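Local coordinates for protein 2-hydroxyethylphosphonate dioxygenase (Streptomyces viridochromogenes, PDB 4YAR) that catalyses the iron-dependent, oxygen-consuming cleavage of 2-hydroxyethylphosphonate to hydroxymethylphosphonate and formate during biosynthesis of the herbicidal antibiotic bialaphos, at residues 131-145 with 184-198. The protein carries 1 engineered substitution. Residues are numbered along the deposited sequence; the frame is centred on the assembly and turned at random.
Sequences EPAITVNLGPGDING and YSLAGDAPARIVSYT. With CD (cadmium ion), chain E; CD (cadmium ion), chain H; CD (cadmium ion), chain K.
Ile143 sits where two antiparallel strand pairs of a cupin-type beta barrel fold over one another, and it touches both strands of 184-198. Its CD1 meets Ile194 CG2 at 3.4 Å and its CG2 meets Ala192 CB equally tightly; the two isoleucine side chains cross at about a right angle. With CG1 set between the backbone N and the carbonyl carbon (chi1 65°), the chain of Ile143 also carries CD1 to the Tyr184 ring. Over one face of that ring, towards its rim, lies Ile194 CD1. The side chains of Thr135 and Tyr184 run towards each other, Thr135 CG2 ending by the tyrosine OH, which bonds to Tyr174.

Residues 133-137 pair with 194-198 through alternating hydrogen-bonded and non-hydrogen-bonded pairs; beyond them the register slips, and Leu138 and Gly139 both face Arg193. Tyr197 N donates to Ile134 O at 2.8 Å. On the face carrying Val136 and Val195, which lie side by side, Leu138 CD1 packs on Val195 CG2 and covers a face of the Arg193 guanidinium, salt-bridged to Asp383. Phe405 of strand 400-407 closes over both valines. The other face carries Ser196, which contacts substrate in another structure of the enzyme, at a site shared between dimer partners.

Past the cis peptide before Pro140, the chain turns into strand 143-145, which pairs with 184-186. Asn137 braces this turn from within: CG anti to the backbone N (chi1 -171°) lets OD1 accept from Gly139 N, an Asx turn, while ND2 donates to Gly141 O at 3.0 Å and also to Leu159 O. Asp142 chelates a cadmium ion through both carboxylate oxygens, with His160 and His163 completing the protein ligands, and Ala161 N donates to OD1; its backbone O accepts from Ala187 N at 3.0 Å and from a water that also bridges Gly188 N and Ala190 O, 2.7 Å from the latter.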
loop_
_atom_site.group_PDB
_atom_site.type_symbol
_atom_site.label_atom_id
_atom_site.label_comp_id
_atom_site.label_asym_id
_atom_site.label_seq_id
_atom_site.Cartn_x
_atom_site.Cartn_y
_atom_site.Cartn_z
ATOM N N GLU A 131 6.860 -0.512 7.334
ATOM C CA GLU A 131 6.260 -1.037 6.118
ATOM C C GLU A 131 6.434 -2.541 5.933
ATOM O O GLU A 131 7.559 -3.112 6.063
ATOM C CB GLU A 131 6.760 -0.278 4.908
ATOM C CG GLU A 131 6.304 1.155 4.878
ATOM C CD GLU A 131 7.013 2.077 5.871
ATOM O OE1 GLU A 131 8.105 1.726 6.368
ATOM O OE2 GLU A 131 6.411 3.123 6.144
ATOM N N PRO A 132 5.330 -3.188 5.510
ATOM C CA PRO A 132 5.426 -4.586 5.093
ATOM C C PRO A 132 6.019 -4.600 3.667
ATOM O O PRO A 132 5.998 -3.567 2.996
ATOM C CB PRO A 132 3.960 -5.013 5.092
ATOM C CG PRO A 132 3.194 -3.793 4.786
ATOM C CD PRO A 132 4.015 -2.602 5.197
ATOM N N ALA A 133 6.609 -5.696 3.240
ATOM C CA ALA A 133 7.150 -5.767 1.871
ATOM C C ALA A 133 6.957 -7.145 1.248
ATOM O O ALA A 133 6.979 -8.153 1.942
ATOM C CB ALA A 133 8.612 -5.411 1.864
ATOM N N ILE A 134 6.823 -7.184 -0.086
ATOM C CA ILE A 134 6.984 -8.430 -0.831
ATOM C C ILE A 134 8.460 -8.412 -1.270
ATOM O O ILE A 134 8.964 -7.391 -1.737
ATOM C CB ILE A 134 6.015 -8.558 -2.073
ATOM C CG1 ILE A 134 4.535 -8.825 -1.679
ATOM C CG2 ILE A 134 6.445 -9.663 -3.033
ATOM C CD1 ILE A 134 3.511 -8.642 -2.806
ATOM N N THR A 135 9.136 -9.548 -1.114
ATOM C CA THR A 135 10.501 -9.749 -1.523
ATOM C C THR A 135 10.549 -10.966 -2.412
ATOM O O THR A 135 9.944 -12.027 -2.135
ATOM C CB THR A 135 11.479 -9.969 -0.343
ATOM O OG1 THR A 135 11.342 -8.877 0.594
ATOM C CG2 THR A 135 12.908 -10.054 -0.860
ATOM N N VAL A 136 11.166 -10.749 -3.541
ATOM C CA VAL A 136 11.306 -11.802 -4.566
ATOM C C VAL A 136 12.759 -11.904 -5.011
ATOM O O VAL A 136 13.424 -10.902 -5.257
ATOM C CB VAL A 136 10.335 -11.594 -5.737
ATOM C CG1 VAL A 136 10.529 -10.276 -6.431
ATOM C CG2 VAL A 136 10.336 -12.785 -6.701
ATOM N N ASN A 137 13.205 -13.141 -5.157
ATOM C CA ASN A 137 14.540 -13.420 -5.675
ATOM C C ASN A 137 14.536 -13.366 -7.202
ATOM O O ASN A 137 13.858 -14.129 -7.897
ATOM C CB ASN A 137 15.090 -14.742 -5.176
ATOM C CG ASN A 137 16.587 -14.957 -5.524
ATOM O OD1 ASN A 137 17.273 -14.118 -6.180
ATOM N ND2 ASN A 137 17.128 -16.071 -5.030
ATOM N N LEU A 138 15.292 -12.457 -7.759
ATOM C CA LEU A 138 15.435 -12.375 -9.231
ATOM C C LEU A 138 16.478 -13.391 -9.791
ATOM O O LEU A 138 16.573 -13.662 -11.014
ATOM C CB LEU A 138 15.924 -10.964 -9.623
ATOM C CG LEU A 138 15.002 -9.757 -9.425
ATOM C CD1 LEU A 138 15.526 -8.372 -9.843
ATOM C CD2 LEU A 138 13.621 -10.063 -9.985
ATOM N N GLY A 139 17.243 -13.966 -8.929
ATOM C CA GLY A 139 18.371 -14.806 -9.351
ATOM C C GLY A 139 19.632 -14.089 -9.850
ATOM O O GLY A 139 19.729 -12.907 -9.766
ATOM N N PRO A 140 20.555 -14.816 -10.487
ATOM C CA PRO A 140 20.404 -16.222 -10.825
ATOM C C PRO A 140 20.671 -17.185 -9.670
ATOM O O PRO A 140 20.381 -18.390 -9.829
ATOM C CB PRO A 140 21.496 -16.461 -11.883
ATOM C CG PRO A 140 22.536 -15.414 -11.572
ATOM C CD PRO A 140 21.740 -14.210 -11.128
ATOM N N GLY A 141 21.209 -16.683 -8.572
ATOM C CA GLY A 141 21.636 -17.524 -7.439
ATOM C C GLY A 141 20.646 -17.548 -6.271
ATOM O O GLY A 141 19.879 -16.580 -6.076
ATOM N N ASP A 142 20.635 -18.666 -5.556
ATOM C CA ASP A 142 19.921 -18.810 -4.261
ATOM C C ASP A 142 20.534 -17.856 -3.254
ATOM O O ASP A 142 21.761 -17.591 -3.286
ATOM C CB ASP A 142 20.059 -20.226 -3.734
ATOM C CG ASP A 142 19.393 -21.320 -4.585
ATOM O OD1 ASP A 142 18.543 -21.139 -5.489
ATOM O OD2 ASP A 142 19.788 -22.472 -4.342
ATOM N N ILE A 143 19.701 -17.313 -2.365
ATOM C CA ILE A 143 20.165 -16.491 -1.265
ATOM C C ILE A 143 19.641 -17.008 0.037
ATOM O O ILE A 143 18.668 -17.773 0.080
ATOM C CB ILE A 143 19.766 -15.044 -1.434
ATOM C CG1 ILE A 143 18.251 -14.933 -1.368
ATOM C CG2 ILE A 143 20.304 -14.528 -2.763
ATOM C CD1 ILE A 143 17.657 -13.544 -1.525
ATOM N N ASN A 144 20.363 -16.667 1.086
ATOM C CA ASN A 144 19.859 -16.904 2.429
ATOM C C ASN A 144 19.084 -15.706 2.896
ATOM O O ASN A 144 19.586 -14.587 2.807
ATOM C CB ASN A 144 21.003 -17.083 3.424
ATOM C CG ASN A 144 21.910 -18.292 3.134
ATOM O OD1 ASN A 144 23.098 -18.134 2.945
ATOM N ND2 ASN A 144 21.367 -19.464 3.125
ATOM N N GLY A 145 17.903 -15.955 3.468
ATOM C CA GLY A 145 17.170 -14.977 4.211
ATOM C C GLY A 145 17.353 -15.162 5.704
ATOM O O GLY A 145 17.323 -16.307 6.195
ATOM N N TYR A 184 20.210 -10.451 4.028
ATOM C CA TYR A 184 20.391 -11.533 3.062
ATOM C C TYR A 184 21.868 -11.752 2.754
ATOM O O TYR A 184 22.599 -10.775 2.739
ATOM C CB TYR A 184 19.685 -11.137 1.735
ATOM C CG TYR A 184 18.223 -10.807 1.942
ATOM C CD1 TYR A 184 17.256 -11.805 2.007
ATOM C CD2 TYR A 184 17.806 -9.520 2.078
ATOM C CE1 TYR A 184 15.905 -11.496 2.228
ATOM C CE2 TYR A 184 16.467 -9.189 2.292
ATOM C CZ TYR A 184 15.528 -10.176 2.368
ATOM O OH TYR A 184 14.222 -9.825 2.573
ATOM N N SER A 185 22.263 -13.008 2.466
ATOM C CA SER A 185 23.540 -13.300 1.906
ATOM C C SER A 185 23.392 -14.248 0.768
ATOM O O SER A 185 22.320 -14.861 0.642
ATOM C CB SER A 185 24.459 -13.942 2.942
ATOM O OG SER A 185 23.876 -15.090 3.516
ATOM N N LEU A 186 24.461 -14.471 0.014
ATOM C CA LEU A 186 24.435 -15.470 -1.021
ATOM C C LEU A 186 24.449 -16.871 -0.408
ATOM O O LEU A 186 25.108 -17.109 0.587
ATOM C CB LEU A 186 25.632 -15.297 -1.956
ATOM C CG LEU A 186 25.687 -13.982 -2.667
ATOM C CD1 LEU A 186 26.992 -13.888 -3.465
ATOM C CD2 LEU A 186 24.493 -13.851 -3.645
ATOM N N ALA A 187 23.651 -17.781 -0.931
ATOM C CA ALA A 187 23.670 -19.117 -0.452
ATOM C C ALA A 187 24.932 -19.860 -0.958
ATOM O O ALA A 187 25.386 -20.806 -0.328
ATOM C CB ALA A 187 22.380 -19.834 -0.802
ATOM N N GLY A 188 25.525 -19.417 -2.058
ATOM C CA GLY A 188 26.754 -20.054 -2.565
ATOM C C GLY A 188 27.531 -19.083 -3.347
ATOM O O GLY A 188 27.517 -17.880 -3.037
ATOM N N ASP A 189 28.115 -19.582 -4.464
ATOM C CA ASP A 189 28.975 -18.723 -5.244
ATOM C C ASP A 189 28.249 -17.842 -6.264
ATOM O O ASP A 189 28.709 -16.702 -6.546
ATOM C CB ASP A 189 30.037 -19.555 -5.990
ATOM C CG ASP A 189 31.063 -20.228 -5.055
ATOM O OD1 ASP A 189 31.746 -19.562 -4.243
ATOM O OD2 ASP A 189 31.156 -21.439 -5.243
ATOM N N ALA A 190 27.155 -18.336 -6.813
ATOM C CA ALA A 190 26.411 -17.590 -7.881
ATOM C C ALA A 190 25.867 -16.300 -7.344
ATOM O O ALA A 190 25.385 -16.255 -6.201
ATOM C CB ALA A 190 25.270 -18.431 -8.472
ATOM N N PRO A 191 26.000 -15.215 -8.151
ATOM C CA PRO A 191 25.446 -13.976 -7.750
ATOM C C PRO A 191 23.890 -13.958 -7.751
ATOM O O PRO A 191 23.247 -14.869 -8.267
ATOM C CB PRO A 191 26.085 -12.976 -8.703
ATOM C CG PRO A 191 26.189 -13.776 -9.980
ATOM C CD PRO A 191 26.573 -15.147 -9.504
ATOM N N ALA A 192 23.343 -12.974 -7.056
ATOM C CA ALA A 192 21.849 -12.749 -6.990
ATOM C C ALA A 192 21.436 -11.333 -6.728
ATOM O O ALA A 192 22.174 -10.511 -6.076
ATOM C CB ALA A 192 21.213 -13.642 -5.938
ATOM N N ARG A 193 20.232 -11.033 -7.257
ATOM C CA ARG A 193 19.514 -9.790 -6.963
ATOM C C ARG A 193 18.135 -10.062 -6.454
ATOM O O ARG A 193 17.578 -11.108 -6.752
ATOM C CB ARG A 193 19.396 -8.899 -8.219
ATOM C CG ARG A 193 20.738 -8.537 -8.846
ATOM C CD ARG A 193 20.518 -7.472 -9.907
ATOM N NE ARG A 193 19.677 -8.027 -10.983
ATOM C CZ ARG A 193 19.142 -7.289 -11.935
ATOM N NH1 ARG A 193 19.423 -5.990 -12.023
ATOM N NH2 ARG A 193 18.416 -7.875 -12.859
ATOM N N ILE A 194 17.618 -9.145 -5.634
ATOM C CA ILE A 194 16.210 -9.209 -5.167
ATOM C C ILE A 194 15.468 -7.924 -5.505
ATOM O O ILE A 194 16.095 -6.866 -5.716
ATOM C CB ILE A 194 16.033 -9.507 -3.656
ATOM C CG1 ILE A 194 16.500 -8.319 -2.839
ATOM C CG2 ILE A 194 16.745 -10.780 -3.209
ATOM C CD1 ILE A 194 16.437 -8.499 -1.378
ATOM N N VAL A 195 14.137 -8.002 -5.618
ATOM C CA VAL A 195 13.319 -6.801 -5.462
ATOM C C VAL A 195 12.674 -6.812 -4.127
ATOM O O VAL A 195 12.104 -7.865 -3.732
ATOM C CB VAL A 195 12.145 -6.665 -6.455
ATOM C CG1 VAL A 195 11.295 -5.433 -6.111
ATOM C CG2 VAL A 195 12.571 -6.729 -7.867
ATOM N N SER A 196 12.733 -5.675 -3.429
ATOM C CA SER A 196 12.016 -5.493 -2.188
ATOM C C SER A 196 11.008 -4.390 -2.457
ATOM O O SER A 196 11.392 -3.251 -2.768
ATOM C CB SER A 196 12.918 -5.150 -1.029
ATOM O OG SER A 196 12.165 -4.978 0.180
ATOM N N TYR A 197 9.738 -4.747 -2.369
ATOM C CA TYR A 197 8.621 -3.879 -2.680
ATOM C C TYR A 197 7.751 -3.631 -1.427
ATOM O O TYR A 197 7.061 -4.552 -0.963
ATOM C CB TYR A 197 7.722 -4.509 -3.740
ATOM C CG TYR A 197 6.596 -3.578 -4.181
ATOM C CD1 TYR A 197 6.853 -2.529 -5.043
ATOM C CD2 TYR A 197 5.304 -3.751 -3.725
ATOM C CE1 TYR A 197 5.862 -1.653 -5.426
ATOM C CE2 TYR A 197 4.271 -2.908 -4.104
ATOM C CZ TYR A 197 4.548 -1.850 -4.977
ATOM O OH TYR A 197 3.520 -1.019 -5.329
ATOM N N THR A 198 7.801 -2.405 -0.939
ATOM C CA THR A 198 7.047 -2.045 0.260
ATOM C C THR A 198 5.684 -1.433 -0.116
ATOM O O THR A 198 5.458 -0.936 -1.198
ATOM C CB THR A 198 7.818 -1.049 1.084
ATOM O OG1 THR A 198 7.873 0.162 0.324
ATOM C CG2 THR A 198 9.235 -1.524 1.449
HETATM CD CD CD E . 8.482 3.893 7.223
HETATM CD CD CD H . 17.996 -23.418 -5.710
HETATM CD CD CD K . 32.491 -22.848 -3.881
HETATM O O HOH W 1 24.292 -18.061 -4.441
HETATM O O HOH W 2 15.733 -23.536 -6.984
#